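Local coordinates for protein muconate cycloisomerase (PDB 3MY9) that belongs to the enolase superfamily, with an alpha+beta capping domain on a TIM-barrel-like domain, and carries bound magnesium ions, at residues A[11-16]-A[38-43]; A[51-56]-A[300-305]. All coordinates share one frame; numbering follows the deposited sequence.

Interaction 1: residues A[11-16]-A[38-43]; sequences IRIFLV and VLLEVT
Arg12 and Glu41 face each other as a hydrogen-bonded pair of two antiparallel strands, and their side chains run side by side. The Arg12 chain is extended from CG to NE. It brings a face of the guanidinium over the carboxylate oxygen, with Arg12 NH1 2.8 Å from Glu41 OE1. This salt bridge rests on charge alone: the oxygen sits over one face of the guanidinium, and no N-H points at it. The two planes stand 48° apart. Glu41 reaches that place with CG anti to the backbone N (chi1 -177°).

Phe14 is on the same face of the sheet. Leu39 O lies at the ring edge, in its plane. Leu39 CD1 fits against both methyls of Val16, 3.7 Å from Val16 CG2, and the two side chains meet at about a right angle.

The other face is aliphatic. Leu40 CD1 bridges two isoleucines, 3.9 Å from Ile13 CG1 and 4.0 Å from Ile11 CD1. Ile11 CG2 lies alongside Val42 CG2 at 3.8 Å.

Four backbone hydrogen bonds join Arg12 to Glu41 and Phe14 to Leu39, as expected in the antiparallel sheet of the N-terminal domain. Helices 64-79 and 102-120 pack on the aliphatic face. Helix 364-370 touches Phe14, Val16 and Leu39 on the other, and strand 49-54 continues the sheet beyond 38-43.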
ATOM      1  N   ILE A  11      23.123  13.190 -47.006  1.00 85.47           N
ATOM      2  CA  ILE A  11      21.740  12.749 -47.030  1.00 84.84           C
ATOM      3  C   ILE A  11      20.942  13.503 -48.089  1.00 87.64           C
ATOM      4  O   ILE A  11      21.352  14.569 -48.561  1.00 90.48           O
ATOM      5  CB  ILE A  11      21.053  12.890 -45.649  1.00 82.97           C
ATOM      6  CG1 ILE A  11      20.908  14.358 -45.240  1.00 84.75           C
ATOM      7  CG2 ILE A  11      21.828  12.105 -44.589  1.00 81.29           C
ATOM      8  CD1 ILE A  11      20.205  14.545 -43.914  1.00 83.21           C
ATOM      9  N   ARG A  12      19.834  12.890 -48.486  1.00 87.41           N
ATOM     10  CA  ARG A  12      18.770  13.536 -49.233  1.00 90.05           C
ATOM     11  C   ARG A  12      17.467  13.247 -48.501  1.00 88.41           C
ATOM     12  O   ARG A  12      17.183  12.095 -48.160  1.00 85.95           O
ATOM     13  CB  ARG A  12      18.665  12.973 -50.648  1.00 91.51           C
ATOM     14  CG  ARG A  12      19.944  12.980 -51.463  1.00 94.05           C
ATOM     15  CD  ARG A  12      19.608  12.987 -52.942  1.00 98.45           C
ATOM     16  NE  ARG A  12      20.669  12.434 -53.784  1.00101.12           N
ATOM     17  CZ  ARG A  12      20.626  11.258 -54.422  1.00101.68           C
ATOM     18  NH1 ARG A  12      19.567  10.448 -54.338  1.00 99.00           N
ATOM     19  NH2 ARG A  12      21.669  10.889 -55.173  1.00103.25           N
ATOM     20  N   ILE A  13      16.692  14.290 -48.238  1.00 90.05           N
ATOM     21  CA  ILE A  13      15.378  14.143 -47.627  1.00 89.13           C
ATOM     22  C   ILE A  13      14.349  14.415 -48.718  1.00 91.37           C
ATOM     23  O   ILE A  13      14.442  15.429 -49.426  1.00 93.93           O
ATOM     24  CB  ILE A  13      15.185  15.130 -46.466  1.00 89.53           C
ATOM     25  CG1 ILE A  13      16.305  14.964 -45.431  1.00 88.71           C
ATOM     26  CG2 ILE A  13      13.820  14.925 -45.807  1.00 87.91           C
ATOM     27  CD1 ILE A  13      16.486  16.163 -44.525  1.00 90.73           C
ATOM     28  N   PHE A  14      13.389  13.500 -48.870  1.00 89.96           N
ATOM     29  CA  PHE A  14      12.356  13.617 -49.898  1.00 91.82           C
ATOM     30  C   PHE A  14      10.984  13.692 -49.261  1.00 91.47           C
ATOM     31  O   PHE A  14      10.630  12.834 -48.441  1.00 88.74           O
ATOM     32  CB  PHE A  14      12.377  12.408 -50.826  1.00 91.11           C
ATOM     33  CG  PHE A  14      13.639  12.262 -51.613  1.00 91.79           C
ATOM     34  CD1 PHE A  14      13.742  12.799 -52.889  1.00 94.83           C
ATOM     35  CD2 PHE A  14      14.723  11.572 -51.095  1.00 89.54           C
ATOM     36  CE1 PHE A  14      14.895  12.652 -53.630  1.00 95.12           C
ATOM     37  CE2 PHE A  14      15.891  11.429 -51.835  1.00 90.64           C
ATOM     38  CZ  PHE A  14      15.970  11.965 -53.103  1.00 93.02           C
ATOM     39  N   LEU A  15      10.218  14.715 -49.621  1.00 94.38           N
ATOM     40  CA  LEU A  15       8.793  14.738 -49.319  1.00 94.88           C
ATOM     41  C   LEU A  15       8.123  14.193 -50.573  1.00 96.44           C
ATOM     42  O   LEU A  15       8.272  14.779 -51.653  1.00 99.19           O
ATOM     43  CB  LEU A  15       8.308  16.161 -49.000  1.00 97.28           C
ATOM     44  CG  LEU A  15       6.963  16.281 -48.265  1.00 96.91           C
ATOM     45  CD1 LEU A  15       6.607  17.742 -47.955  1.00 99.43           C
ATOM     46  CD2 LEU A  15       5.855  15.633 -49.070  1.00 98.01           C
ATOM     47  N   VAL A  16       7.418  13.068 -50.440  1.00 94.63           N
ATOM     48  CA  VAL A  16       6.743  12.439 -51.579  1.00 96.25           C
ATOM     49  C   VAL A  16       5.252  12.321 -51.332  1.00 96.41           C
ATOM     50  O   VAL A  16       4.806  12.230 -50.187  1.00 94.30           O
ATOM     51  CB  VAL A  16       7.279  11.019 -51.877  1.00 94.37           C
ATOM     52  CG1 VAL A  16       8.746  11.066 -52.207  1.00 95.16           C
ATOM     53  CG2 VAL A  16       7.027  10.086 -50.704  1.00 90.63           C
ATOM     54  N   VAL A  38       7.707  11.100 -45.702  1.00 76.21           N
ATOM     55  CA  VAL A  38       9.073  11.616 -45.595  1.00 76.11           C
ATOM     56  C   VAL A  38      10.031  10.437 -45.724  1.00 73.61           C
ATOM     57  O   VAL A  38      10.027   9.524 -44.880  1.00 71.02           O
ATOM     58  CB  VAL A  38       9.332  12.305 -44.226  1.00 75.67           C
ATOM     59  CG1 VAL A  38      10.508  13.268 -44.330  1.00 77.41           C
ATOM     60  CG2 VAL A  38       8.078  13.022 -43.718  1.00 76.67           C
ATOM     61  N   LEU A  39      10.836  10.449 -46.778  1.00 74.10           N
ATOM     62  CA  LEU A  39      11.843   9.430 -47.001  1.00 72.43           C
ATOM     63  C   LEU A  39      13.222  10.070 -46.905  1.00 73.03           C
ATOM     64  O   LEU A  39      13.436  11.190 -47.374  1.00 75.71           O
ATOM     65  CB  LEU A  39      11.658   8.780 -48.366  1.00 73.31           C
ATOM     66  CG  LEU A  39      10.223   8.547 -48.808  1.00 73.65           C
ATOM     67  CD1 LEU A  39      10.210   8.175 -50.280  1.00 77.07           C
ATOM     68  CD2 LEU A  39       9.543   7.489 -47.938  1.00 72.04           C
ATOM     69  N   LEU A  40      14.146   9.348 -46.288  1.00 70.96           N
ATOM     70  CA  LEU A  40      15.507   9.808 -46.062  1.00 71.09           C
ATOM     71  C   LEU A  40      16.439   8.814 -46.717  1.00 70.52           C
ATOM     72  O   LEU A  40      16.321   7.612 -46.498  1.00 68.73           O
ATOM     73  CB  LEU A  40      15.788   9.856 -44.552  1.00 69.24           C
ATOM     74  CG  LEU A  40      17.232  10.073 -44.075  1.00 68.71           C
ATOM     75  CD1 LEU A  40      17.620  11.542 -44.153  1.00 68.86           C
ATOM     76  CD2 LEU A  40      17.392   9.542 -42.638  1.00 64.12           C
ATOM     77  N   GLU A  41      17.365   9.313 -47.520  1.00 72.26           N
ATOM     78  CA  GLU A  41      18.383   8.476 -48.115  1.00 72.15           C
ATOM     79  C   GLU A  41      19.718   8.884 -47.523  1.00 72.04           C
ATOM     80  O   GLU A  41      20.130  10.039 -47.645  1.00 73.56           O
ATOM     81  CB  GLU A  41      18.420   8.655 -49.642  1.00 74.57           C
ATOM     82  CG  GLU A  41      19.422   7.736 -50.356  1.00 74.99           C
ATOM     83  CD  GLU A  41      19.889   8.284 -51.708  1.00 80.26           C
ATOM     84  OE1 GLU A  41      20.125   9.506 -51.810  1.00 83.65           O
ATOM     85  OE2 GLU A  41      20.045   7.489 -52.663  1.00 81.14           O
ATOM     86  N   VAL A  42      20.405   7.935 -46.904  1.00 69.96           N
ATOM     87  CA  VAL A  42      21.727   8.214 -46.359  1.00 69.79           C
ATOM     88  C   VAL A  42      22.779   7.480 -47.163  1.00 69.73           C
ATOM     89  O   VAL A  42      22.554   6.358 -47.605  1.00 68.94           O
ATOM     90  CB  VAL A  42      21.806   7.836 -44.874  1.00 67.60           C
ATOM     91  CG1 VAL A  42      23.153   8.284 -44.295  1.00 68.22           C
ATOM     92  CG2 VAL A  42      20.665   8.481 -44.127  1.00 66.14           C
ATOM     93  N   THR A  43      23.917   8.137 -47.377  1.00 71.00           N
ATOM     94  CA  THR A  43      24.989   7.585 -48.189  1.00 71.51           C
ATOM     95  C   THR A  43      26.323   7.659 -47.451  1.00 71.63           C
ATOM     96  O   THR A  43      26.721   8.726 -47.005  1.00 72.72           O
ATOM     97  CB  THR A  43      25.099   8.340 -49.529  1.00 74.29           C
ATOM     98  OG1 THR A  43      23.788   8.494 -50.107  1.00 72.21           O
ATOM     99  CG2 THR A  43      26.025   7.595 -50.490  1.00 74.34           C
TER

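Interaction 2: residues A[51-56]-A[300-305]; sequences WGEAAP and TLWEGG
Trp302 gives its indole N-H to Glu53: Trp302 NE1 is 3.0 Å from Glu53 OE2. The oxygen lies in the ring plane, but the N-H comes to Glu53 OE2 from above the carboxylate plane, 68° out of it. The two planes are 89° apart. An extended Glu53 chain, with CG anti to the backbone N (chi1 166°), carries the carboxylate to the indole edge. The same OE2 forms a salt bridge with Arg37, so two donors grip it. Glu53 OE1 turns to the start of helix 305-316, where Ala307 N makes a weak hydrogen bond with it.

The contact joins the two domains of the enolase-superfamily fold. Residues 51-56 belong to the N-terminal capping domain, and 300-305 to the barrel domain. The side chain of Trp302 is about 14 Å from a bound magnesium ion.

Packing is tight around the pyrrole part of the indole. Ala55 CB sits 3.5 Å from Trp302 CD1, approaching obliquely. Gly304 N lies over one face, 3.3 Å above the ring plane and offset toward the rim, and Gly304 is the N-cap of the helix. The looser side is the partly exposed one: Trp302 itself is partly exposed, as is Pro56, which stands apart from 300-305. Glu303, also partly exposed, points away from 51-56.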
ATOM      1  N   TRP A  51      18.053   3.480 -46.586  1.00 63.32           N
ATOM      2  CA  TRP A  51      16.816   4.249 -46.579  1.00 64.12           C
ATOM      3  C   TRP A  51      16.097   4.170 -45.240  1.00 63.09           C
ATOM      4  O   TRP A  51      16.143   3.156 -44.544  1.00 60.59           O
ATOM      5  CB  TRP A  51      15.892   3.777 -47.709  1.00 64.86           C
ATOM      6  CG  TRP A  51      16.386   4.200 -49.092  1.00 67.30           C
ATOM      7  CD1 TRP A  51      17.294   3.555 -49.871  1.00 68.21           C
ATOM      8  CD2 TRP A  51      15.975   5.356 -49.833  1.00 69.73           C
ATOM      9  NE1 TRP A  51      17.476   4.236 -51.055  1.00 70.26           N
ATOM     10  CE2 TRP A  51      16.672   5.342 -51.053  1.00 71.32           C
ATOM     11  CE3 TRP A  51      15.066   6.395 -49.585  1.00 71.43           C
ATOM     12  CZ2 TRP A  51      16.515   6.339 -52.011  1.00 75.60           C
ATOM     13  CZ3 TRP A  51      14.896   7.371 -50.539  1.00 73.85           C
ATOM     14  CH2 TRP A  51      15.624   7.344 -51.737  1.00 76.50           C
ATOM     15  N   GLY A  52      15.452   5.275 -44.888  1.00 64.72           N
ATOM     16  CA  GLY A  52      14.550   5.342 -43.757  1.00 63.99           C
ATOM     17  C   GLY A  52      13.303   6.104 -44.143  1.00 66.13           C
ATOM     18  O   GLY A  52      13.289   6.844 -45.127  1.00 68.10           O
ATOM     19  N   GLU A  53      12.254   5.917 -43.362  1.00 66.74           N
ATOM     20  CA  GLU A  53      10.974   6.564 -43.609  1.00 69.08           C
ATOM     21  C   GLU A  53      10.407   7.000 -42.274  1.00 69.80           C
ATOM     22  O   GLU A  53      10.428   6.230 -41.323  1.00 67.59           O
ATOM     23  CB  GLU A  53      10.011   5.597 -44.307  1.00 68.58           C
ATOM     24  CG  GLU A  53       8.556   6.034 -44.319  1.00 68.04           C
ATOM     25  CD  GLU A  53       7.770   5.429 -45.470  1.00 69.08           C
ATOM     26  OE1 GLU A  53       8.130   4.319 -45.927  1.00 66.54           O
ATOM     27  OE2 GLU A  53       6.791   6.069 -45.921  1.00 70.05           O
ATOM     28  N   ALA A  54       9.933   8.239 -42.219  1.00 73.80           N
ATOM     29  CA  ALA A  54       9.239   8.770 -41.059  1.00 75.67           C
ATOM     30  C   ALA A  54       7.739   8.676 -41.303  1.00 77.88           C
ATOM     31  O   ALA A  54       7.191   9.389 -42.143  1.00 80.22           O
ATOM     32  CB  ALA A  54       9.657  10.225 -40.803  1.00 77.50           C
ATOM     33  N   ALA A  55       7.087   7.773 -40.580  1.00 78.74           N
ATOM     34  CA  ALA A  55       5.647   7.601 -40.672  1.00 80.83           C
ATOM     35  C   ALA A  55       5.020   8.182 -39.414  1.00 82.26           C
ATOM     36  O   ALA A  55       5.278   7.686 -38.321  1.00 80.77           O
ATOM     37  CB  ALA A  55       5.302   6.133 -40.790  1.00 79.32           C
ATOM     38  N   PRO A  56       4.236   9.262 -39.551  1.00 86.31           N
ATOM     39  CA  PRO A  56       3.406   9.705 -38.426  1.00 87.22           C
ATOM     40  C   PRO A  56       2.373   8.680 -37.939  1.00 86.84           C
ATOM     41  O   PRO A  56       2.170   7.628 -38.563  1.00 86.01           O
ATOM     42  CB  PRO A  56       2.718  10.954 -38.975  1.00 89.83           C
ATOM     43  CG  PRO A  56       3.753  11.544 -39.903  1.00 91.07           C
ATOM     44  CD  PRO A  56       4.463  10.351 -40.523  1.00 89.04           C
ATOM     45  N   THR A 300      -0.177  -1.199 -35.360  1.00 52.46           N
ATOM     46  CA  THR A 300      -0.531  -0.759 -36.706  1.00 54.55           C
ATOM     47  C   THR A 300       0.723  -0.377 -37.499  1.00 54.82           C
ATOM     48  O   THR A 300       1.287   0.671 -37.264  1.00 55.00           O
ATOM     49  CB  THR A 300      -1.434   0.483 -36.620  1.00 55.74           C
ATOM     50  OG1 THR A 300      -0.755   1.500 -35.873  1.00 57.78           O
ATOM     51  CG2 THR A 300      -2.728   0.157 -35.902  1.00 56.25           C
ATOM     52  N   LEU A 301       1.144  -1.223 -38.438  1.00 54.95           N
ATOM     53  CA  LEU A 301       2.319  -0.952 -39.248  1.00 56.08           C
ATOM     54  C   LEU A 301       1.914  -0.107 -40.453  1.00 57.92           C
ATOM     55  O   LEU A 301       0.914  -0.389 -41.109  1.00 58.38           O
ATOM     56  CB  LEU A 301       2.987  -2.252 -39.725  1.00 55.90           C
ATOM     57  CG  LEU A 301       3.580  -3.195 -38.676  1.00 54.62           C
ATOM     58  CD1 LEU A 301       3.977  -4.530 -39.308  1.00 53.50           C
ATOM     59  CD2 LEU A 301       4.772  -2.523 -37.973  1.00 54.46           C
ATOM     60  N   TRP A 302       2.694   0.931 -40.728  1.00 58.85           N
ATOM     61  CA  TRP A 302       2.494   1.759 -41.902  1.00 61.14           C
ATOM     62  C   TRP A 302       2.916   0.949 -43.128  1.00 62.06           C
ATOM     63  O   TRP A 302       3.958   0.290 -43.101  1.00 61.11           O
ATOM     64  CB  TRP A 302       3.309   3.061 -41.772  1.00 62.28           C
ATOM     65  CG  TRP A 302       3.388   3.880 -43.024  1.00 65.80           C
ATOM     66  CD1 TRP A 302       4.521   4.324 -43.643  1.00 68.12           C
ATOM     67  CD2 TRP A 302       2.292   4.349 -43.812  1.00 70.08           C
ATOM     68  NE1 TRP A 302       4.202   5.047 -44.760  1.00 70.49           N
ATOM     69  CE2 TRP A 302       2.840   5.074 -44.894  1.00 72.70           C
ATOM     70  CE3 TRP A 302       0.901   4.227 -43.711  1.00 71.06           C
ATOM     71  CZ2 TRP A 302       2.046   5.672 -45.872  1.00 76.99           C
ATOM     72  CZ3 TRP A 302       0.112   4.817 -44.679  1.00 75.03           C
ATOM     73  CH2 TRP A 302       0.685   5.533 -45.751  1.00 77.35           C
ATOM     74  N   GLU A 303       2.097   0.992 -44.176  1.00 63.35           N
ATOM     75  CA  GLU A 303       2.287   0.167 -45.372  1.00 65.37           C
ATOM     76  C   GLU A 303       3.425   0.669 -46.271  1.00 65.94           C
ATOM     77  O   GLU A 303       3.874  -0.058 -47.146  1.00 67.07           O
ATOM     78  CB  GLU A 303       0.970   0.051 -46.191  1.00 67.35           C
ATOM     79  CG  GLU A 303      -0.024  -1.022 -45.664  1.00 69.22           C
ATOM     80  CD  GLU A 303      -1.501  -0.754 -46.045  1.00 74.49           C
ATOM     81  OE1 GLU A 303      -1.860  -0.847 -47.248  1.00 77.70           O
ATOM     82  OE2 GLU A 303      -2.310  -0.465 -45.124  1.00 76.52           O
ATOM     83  N   GLY A 304       3.876   1.904 -46.069  1.00 65.44           N
ATOM     84  CA  GLY A 304       5.032   2.413 -46.781  1.00 66.18           C
ATOM     85  C   GLY A 304       6.166   1.416 -46.637  1.00 64.55           C
ATOM     86  O   GLY A 304       6.526   1.025 -45.526  1.00 62.03           O
ATOM     87  N   GLY A 305       6.726   1.009 -47.768  1.00 65.64           N
ATOM     88  CA  GLY A 305       7.569  -0.174 -47.819  1.00 64.39           C
ATOM     89  C   GLY A 305       8.795  -0.115 -46.937  1.00 62.60           C
ATOM     90  O   GLY A 305       9.230  -1.142 -46.425  1.00 61.06           O
TER

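From the N terminus, strand 8-21 comes first, and the chain returns antiparallel to it as strand 35-44. Interaction 1 closes this short loop, with 21 residues between its segments. The chain then turns back as strand 49-54, the next strand of the same sheet. Interaction 2 begins there and closes a much longer loop of 243 residues. The two contacts are in series and neither encloses the other. They meet through strands 35-44 and 49-54: Leu40 N is 2.9 Å from Gly52 O, a probable hydrogen bond. Interaction 1 holds strands within the N-terminal domain, while interaction 2 ties that sheet to the barrel domain.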